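Local structure of methyltransferase FkbM (Methylobacillus flagellatus KT, 2PY6) at residues Lys61-His66 and Leu141-Ala146; Ala116-Thr119 and Pro125-Phe128. The protein probably transfers a methyl group to an acceptor substrate, the activity generally assigned to FkbM-type methyltransferases. All coordinates share one frame; numbering follows the deposited sequence.

Overall arrangement
Both contacts adjoin the mixed sheet that contains strands 54-58, 114-118 and 140-142, and their centres lie about 9 Å apart. Strands 114-118 and 140-142 run parallel as neighbours, joined by helix 123-135 in a beta-alpha-beta unit. Contact 2 ties that helix back to the end of the first strand of the unit; contact 1 links the helix following the second strand to the turn and short helix 64-68 after strand 54-58. Along the chain, contact 2 is nested inside the loop that contact 1 closes. Strand pairing joins them directly, with probable hydrogen bonds from Asn118 N to Leu141 O and from Leu141 N to Ala116 O. Both lie toward the end of the sheet where strand 140-142 is outermost.

Contact 1 (Lys61-His66 and Leu141-Ala146); sequences KGFGAH and LNFEQA
Phe63 and Phe143 meet as a T-shaped pair: the edge of the Phe63 ring points at the face of the Phe143 ring, with planes at 74° and centroids 5.5 Å apart. The same ring receives a CH-pi contact over its face, Phe63 CB standing 4.0 Å from the Phe143 ring centroid. Phe143 reaches toward residues 61-66 from the first turn of its helix because its chi1 of -173° swings the ring away from its own backbone N. Beyond Phe63, His66 extends the aromatic cluster, its CB lying 3.4 Å from Phe143 CZ. A flat, apolar side chain suits this place because one broad ring can meet two neighbours at once; an alanine here would probably open a gap beside Phe63 and His66 and leave the Phe63 ring freer to turn. Phe63 O, which also lies 3.4 Å from Phe143 CE1, accepts the backbone bond from His66 N. Asn142, the N-cap residue, and Gln145 form a capping box at the start of helix 143-149: Gln145 N donates to Asn142 OD1 (2.9 Å), and Asn142 N to Gln145 OE1 (3.0 Å). Glu144 forms salt bridges with Arg121 and Arg401. The cluster thus joins helix 64-68 to helix 143-149, whose preceding strand 140-142 pairs with strand 114-118.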
ATOM      1  N   LYS A  61      -7.084   9.942 -13.434  1.00 36.23           N
ATOM      2  CA  LYS A  61      -7.323   8.517 -13.329  1.00 39.65           C
ATOM      3  C   LYS A  61      -8.749   8.160 -13.744  1.00 42.52           C
ATOM      4  O   LYS A  61      -9.242   7.119 -13.312  1.00 46.41           O
ATOM      5  CB  LYS A  61      -7.101   8.047 -11.868  1.00 37.42           C
ATOM      6  CG  LYS A  61      -5.666   8.137 -11.345  1.00 40.48           C
ATOM      7  N   GLY A  62      -9.406   8.975 -14.578  1.00 41.21           N
ATOM      8  CA  GLY A  62     -10.820   8.727 -14.927  1.00 41.87           C
ATOM      9  C   GLY A  62     -11.035   8.517 -16.413  1.00 43.12           C
ATOM     10  O   GLY A  62     -10.241   7.852 -17.057  1.00 46.30           O
ATOM     11  N   PHE A  63     -12.118   9.071 -16.955  1.00 43.17           N
ATOM     12  CA  PHE A  63     -12.423   8.997 -18.392  1.00 44.39           C
ATOM     13  C   PHE A  63     -11.738  10.134 -19.206  1.00 42.91           C
ATOM     14  O   PHE A  63     -12.051  10.324 -20.372  1.00 39.30           O
ATOM     15  CB  PHE A  63     -13.960   9.081 -18.601  1.00 47.90           C
ATOM     16  CG  PHE A  63     -14.747   7.796 -18.267  1.00 50.43           C
ATOM     17  CD1 PHE A  63     -14.304   6.861 -17.323  1.00 56.27           C
ATOM     18  CD2 PHE A  63     -15.999   7.596 -18.843  1.00 51.43           C
ATOM     19  CE1 PHE A  63     -15.063   5.721 -17.032  1.00 50.45           C
ATOM     20  CE2 PHE A  63     -16.764   6.464 -18.554  1.00 54.18           C
ATOM     21  CZ  PHE A  63     -16.292   5.527 -17.646  1.00 53.48           C
ATOM     22  N   GLY A  64     -10.804  10.888 -18.616  1.00 42.28           N
ATOM     23  CA  GLY A  64     -10.140  12.007 -19.327  1.00 43.40           C
ATOM     24  C   GLY A  64      -9.315  11.595 -20.538  1.00 44.17           C
ATOM     25  O   GLY A  64      -9.041  12.424 -21.440  1.00 43.09           O
ATOM     26  N   ALA A  65      -8.907  10.317 -20.537  1.00 43.72           N
ATOM     27  CA  ALA A  65      -8.140   9.713 -21.619  1.00 43.08           C
ATOM     28  C   ALA A  65      -9.026   9.574 -22.839  1.00 42.81           C
ATOM     29  O   ALA A  65      -8.521   9.640 -23.956  1.00 39.14           O
ATOM     30  CB  ALA A  65      -7.586   8.339 -21.207  1.00 42.01           C
ATOM     31  N   HIS A  66     -10.334   9.393 -22.615  1.00 44.01           N
ATOM     32  CA  HIS A  66     -11.286   9.285 -23.715  1.00 47.91           C
ATOM     33  C   HIS A  66     -11.479  10.616 -24.452  1.00 48.89           C
ATOM     34  O   HIS A  66     -11.752  10.603 -25.654  1.00 50.36           O
ATOM     35  CB  HIS A  66     -12.636   8.737 -23.256  1.00 49.12           C
ATOM     36  CG  HIS A  66     -12.590   7.324 -22.763  1.00 52.58           C
ATOM     37  ND1 HIS A  66     -12.288   6.258 -23.586  1.00 54.19           N
ATOM     38  CD2 HIS A  66     -12.876   6.794 -21.549  1.00 52.51           C
ATOM     39  CE1 HIS A  66     -12.360   5.135 -22.892  1.00 58.13           C
ATOM     40  NE2 HIS A  66     -12.716   5.432 -21.652  1.00 60.81           N
ATOM     41  N   LEU A 141     -18.836  19.861 -15.911  1.00 32.08           N
ATOM     42  CA  LEU A 141     -19.493  18.762 -16.613  1.00 33.19           C
ATOM     43  C   LEU A 141     -18.876  17.442 -16.262  1.00 27.85           C
ATOM     44  O   LEU A 141     -17.693  17.373 -16.026  1.00 29.89           O
ATOM     45  CB  LEU A 141     -19.216  18.840 -18.119  1.00 34.92           C
ATOM     46  CG  LEU A 141     -19.657  19.995 -18.956  1.00 42.67           C
ATOM     47  CD1 LEU A 141     -18.869  19.997 -20.245  1.00 52.29           C
ATOM     48  CD2 LEU A 141     -21.144  19.913 -19.207  1.00 51.66           C
ATOM     49  N   ASN A 142     -19.678  16.393 -16.294  1.00 28.47           N
ATOM     50  CA  ASN A 142     -19.161  15.025 -16.188  1.00 32.76           C
ATOM     51  C   ASN A 142     -18.868  14.560 -17.648  1.00 32.53           C
ATOM     52  O   ASN A 142     -19.178  15.298 -18.631  1.00 29.21           O
ATOM     53  CB  ASN A 142     -20.114  14.101 -15.439  1.00 32.81           C
ATOM     54  CG  ASN A 142     -21.405  13.847 -16.167  1.00 28.64           C
ATOM     55  OD1 ASN A 142     -21.464  13.822 -17.393  1.00 32.26           O
ATOM     56  ND2 ASN A 142     -22.449  13.616 -15.404  1.00 30.38           N
ATOM     57  N   PHE A 143     -18.284  13.379 -17.798  1.00 30.32           N
ATOM     58  CA  PHE A 143     -17.885  12.907 -19.112  1.00 30.48           C
ATOM     59  C   PHE A 143     -19.033  12.765 -20.137  1.00 31.45           C
ATOM     60  O   PHE A 143     -18.892  13.195 -21.283  1.00 29.40           O
ATOM     61  CB  PHE A 143     -17.087  11.623 -19.013  1.00 34.37           C
ATOM     62  CG  PHE A 143     -16.518  11.196 -20.315  1.00 32.78           C
ATOM     63  CD1 PHE A 143     -15.322  11.732 -20.768  1.00 33.82           C
ATOM     64  CD2 PHE A 143     -17.195  10.290 -21.113  1.00 39.16           C
ATOM     65  CE1 PHE A 143     -14.815  11.356 -21.978  1.00 36.02           C
ATOM     66  CE2 PHE A 143     -16.687   9.918 -22.326  1.00 41.54           C
ATOM     67  CZ  PHE A 143     -15.499  10.454 -22.764  1.00 35.46           C
ATOM     68  N   GLU A 144     -20.168  12.230 -19.720  1.00 30.69           N
ATOM     69  CA  GLU A 144     -21.288  12.045 -20.651  1.00 35.15           C
ATOM     70  C   GLU A 144     -21.795  13.388 -21.116  1.00 32.73           C
ATOM     71  O   GLU A 144     -22.145  13.534 -22.293  1.00 30.78           O
ATOM     72  CB  GLU A 144     -22.438  11.259 -20.027  1.00 34.90           C
ATOM     73  CG  GLU A 144     -22.245   9.773 -19.991  1.00 40.02           C
ATOM     74  CD  GLU A 144     -21.159   9.285 -19.044  1.00 43.06           C
ATOM     75  OE1 GLU A 144     -20.901   9.972 -18.030  1.00 33.85           O
ATOM     76  OE2 GLU A 144     -20.594   8.195 -19.323  1.00 42.60           O
ATOM     77  N   GLN A 145     -21.839  14.356 -20.183  1.00 32.54           N
ATOM     78  CA  GLN A 145     -22.209  15.745 -20.493  1.00 31.38           C
ATOM     79  C   GLN A 145     -21.204  16.386 -21.437  1.00 30.63           C
ATOM     80  O   GLN A 145     -21.595  17.105 -22.359  1.00 29.58           O
ATOM     81  CB  GLN A 145     -22.348  16.583 -19.225  1.00 32.51           C
ATOM     82  CG  GLN A 145     -23.531  16.145 -18.304  1.00 32.80           C
ATOM     83  CD  GLN A 145     -23.574  16.918 -16.987  1.00 34.17           C
ATOM     84  OE1 GLN A 145     -22.539  17.201 -16.385  1.00 29.32           O
ATOM     85  NE2 GLN A 145     -24.768  17.244 -16.532  1.00 35.02           N
ATOM     86  N   ALA A 146     -19.912  16.130 -21.216  1.00 26.17           N
ATOM     87  CA  ALA A 146     -18.882  16.626 -22.127  1.00 27.68           C
ATOM     88  C   ALA A 146     -19.121  16.104 -23.558  1.00 29.17           C
ATOM     89  O   ALA A 146     -19.081  16.878 -24.519  1.00 28.60           O
ATOM     90  CB  ALA A 146     -17.495  16.189 -21.669  1.00 27.09           C
TER

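Contact 2 (Ala116-Thr119 and Pro125-Phe128); sequences ALNT and PKRF
The carboxamide of Asn118 meets Lys126 at its edge: Lys126 O lies 1° out of the amide plane and accepts a hydrogen bond from Asn118 ND2 at 3.0 Å. This is a contact inside a beta-alpha-beta unit, between the last residue of strand 114-118 and helix 123-135, which leads on to strand 140-142. ND2 arrives in the plane of the Lys126 carbonyl, on a lone pair, although the N-H...O angle of 144° is bent. A chi1 of -170° turns the Asn118 side chain away from its own N and carries the amide across to the helix. There ND2 also donates to Asp130 OD1, while Asn118 OD1 accepts from Cys120 N, and these bonds should hold the amide against flipping. Asparagine suits the buried strand end because one short group offers both donor and acceptor. The Lys126 side chain crosses that of Asn118 obliquely, its CG 3.8 Å from Asn118 ND2. It is extended until a bend at its last torsion, and its ammonium forms a salt bridge with Asp130, which also binds the asparagine. A lysine suits this partly exposed position, spanning to the strand end, where a water accepts from Lys126 NZ at 2.8 Å and donates to Asn118 O at 2.9 Å.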
ATOM      1  N   ALA A 116     -14.757  23.132 -16.425  1.00 32.89           N
ATOM      2  CA  ALA A 116     -14.043  22.011 -15.837  1.00 31.49           C
ATOM      3  C   ALA A 116     -14.744  20.677 -16.166  1.00 31.72           C
ATOM      4  O   ALA A 116     -15.956  20.526 -16.011  1.00 31.24           O
ATOM      5  CB  ALA A 116     -13.891  22.198 -14.343  1.00 29.51           C
ATOM      6  N   LEU A 117     -13.982  19.720 -16.669  1.00 31.04           N
ATOM      7  CA  LEU A 117     -14.509  18.369 -16.883  1.00 31.07           C
ATOM      8  C   LEU A 117     -14.145  17.493 -15.686  1.00 26.17           C
ATOM      9  O   LEU A 117     -12.989  17.160 -15.504  1.00 30.66           O
ATOM     10  CB  LEU A 117     -13.965  17.764 -18.166  1.00 30.45           C
ATOM     11  CG  LEU A 117     -14.198  16.260 -18.415  1.00 30.96           C
ATOM     12  CD1 LEU A 117     -15.618  15.767 -18.176  1.00 29.38           C
ATOM     13  CD2 LEU A 117     -13.796  15.946 -19.832  1.00 35.71           C
ATOM     14  N   ASN A 118     -15.135  17.131 -14.874  1.00 25.89           N
ATOM     15  CA  ASN A 118     -14.927  16.225 -13.751  1.00 28.45           C
ATOM     16  C   ASN A 118     -14.919  14.797 -14.326  1.00 32.04           C
ATOM     17  O   ASN A 118     -15.978  14.250 -14.650  1.00 34.19           O
ATOM     18  CB  ASN A 118     -16.014  16.419 -12.688  1.00 27.37           C
ATOM     19  CG  ASN A 118     -15.733  15.670 -11.382  1.00 27.39           C
ATOM     20  OD1 ASN A 118     -14.840  14.849 -11.313  1.00 25.81           O
ATOM     21  ND2 ASN A 118     -16.510  15.973 -10.337  1.00 23.03           N
ATOM     22  N   THR A 119     -13.719  14.202 -14.417  1.00 33.79           N
ATOM     23  CA  THR A 119     -13.521  12.830 -14.953  1.00 33.67           C
ATOM     24  C   THR A 119     -13.730  11.698 -13.916  1.00 36.92           C
ATOM     25  O   THR A 119     -13.759  10.503 -14.277  1.00 37.15           O
ATOM     26  CB  THR A 119     -12.097  12.644 -15.545  1.00 33.19           C
ATOM     27  OG1 THR A 119     -11.104  12.711 -14.500  1.00 33.54           O
ATOM     28  CG2 THR A 119     -11.826  13.659 -16.598  1.00 31.71           C
ATOM     29  N   PRO A 125     -13.807  11.261  -4.829  1.00 30.33           N
ATOM     30  CA  PRO A 125     -13.191  12.209  -5.760  1.00 30.56           C
ATOM     31  C   PRO A 125     -14.200  13.053  -6.568  1.00 28.07           C
ATOM     32  O   PRO A 125     -13.980  14.246  -6.757  1.00 28.03           O
ATOM     33  CB  PRO A 125     -12.365  11.298  -6.709  1.00 29.76           C
ATOM     34  CG  PRO A 125     -12.266  10.011  -6.069  1.00 33.16           C
ATOM     35  CD  PRO A 125     -13.450   9.873  -5.164  1.00 34.36           C
ATOM     36  N   LYS A 126     -15.270  12.425  -7.054  1.00 28.29           N
ATOM     37  CA  LYS A 126     -16.305  13.145  -7.822  1.00 27.99           C
ATOM     38  C   LYS A 126     -16.965  14.243  -7.014  1.00 27.55           C
ATOM     39  O   LYS A 126     -17.028  15.389  -7.470  1.00 29.13           O
ATOM     40  CB  LYS A 126     -17.367  12.206  -8.392  1.00 26.59           C
ATOM     41  CG  LYS A 126     -18.434  12.967  -9.171  1.00 27.64           C
ATOM     42  CD  LYS A 126     -19.319  12.096 -10.004  1.00 27.30           C
ATOM     43  CE  LYS A 126     -20.487  12.911 -10.615  1.00 28.08           C
ATOM     44  NZ  LYS A 126     -20.164  14.174 -11.365  1.00 25.41           N
ATOM     45  N   ARG A 127     -17.462  13.897  -5.825  1.00 28.46           N
ATOM     46  CA  ARG A 127     -18.117  14.875  -4.936  1.00 31.41           C
ATOM     47  C   ARG A 127     -17.173  16.000  -4.516  1.00 28.28           C
ATOM     48  O   ARG A 127     -17.590  17.116  -4.330  1.00 28.97           O
ATOM     49  CB  ARG A 127     -18.617  14.178  -3.652  1.00 33.00           C
ATOM     50  CG  ARG A 127     -19.765  13.224  -3.861  1.00 33.31           C
ATOM     51  CD  ARG A 127     -20.064  12.452  -2.585  1.00 34.20           C
ATOM     52  NE  ARG A 127     -21.319  11.740  -2.756  1.00 32.06           N
ATOM     53  CZ  ARG A 127     -21.865  10.928  -1.861  1.00 27.37           C
ATOM     54  NH1 ARG A 127     -21.258  10.647  -0.733  1.00 22.25           N
ATOM     55  NH2 ARG A 127     -23.014  10.354  -2.140  1.00 34.08           N
ATOM     56  N   PHE A 128     -15.904  15.667  -4.321  1.00 29.61           N
ATOM     57  CA  PHE A 128     -14.909  16.661  -3.989  1.00 30.90           C
ATOM     58  C   PHE A 128     -14.846  17.719  -5.110  1.00 29.36           C
ATOM     59  O   PHE A 128     -15.130  18.889  -4.909  1.00 28.03           O
ATOM     60  CB  PHE A 128     -13.531  16.004  -3.774  1.00 31.51           C
ATOM     61  CG  PHE A 128     -12.429  17.001  -3.722  1.00 31.61           C
ATOM     62  CD1 PHE A 128     -12.303  17.839  -2.619  1.00 31.87           C
ATOM     63  CD2 PHE A 128     -11.570  17.171  -4.817  1.00 30.71           C
ATOM     64  CE1 PHE A 128     -11.310  18.807  -2.590  1.00 38.03           C
ATOM     65  CE2 PHE A 128     -10.591  18.121  -4.795  1.00 31.68           C
ATOM     66  CZ  PHE A 128     -10.455  18.950  -3.690  1.00 32.49           C
TER
HETATM   67  O   HOH W   1     -17.797  13.290 -12.574  1.00 15.70           O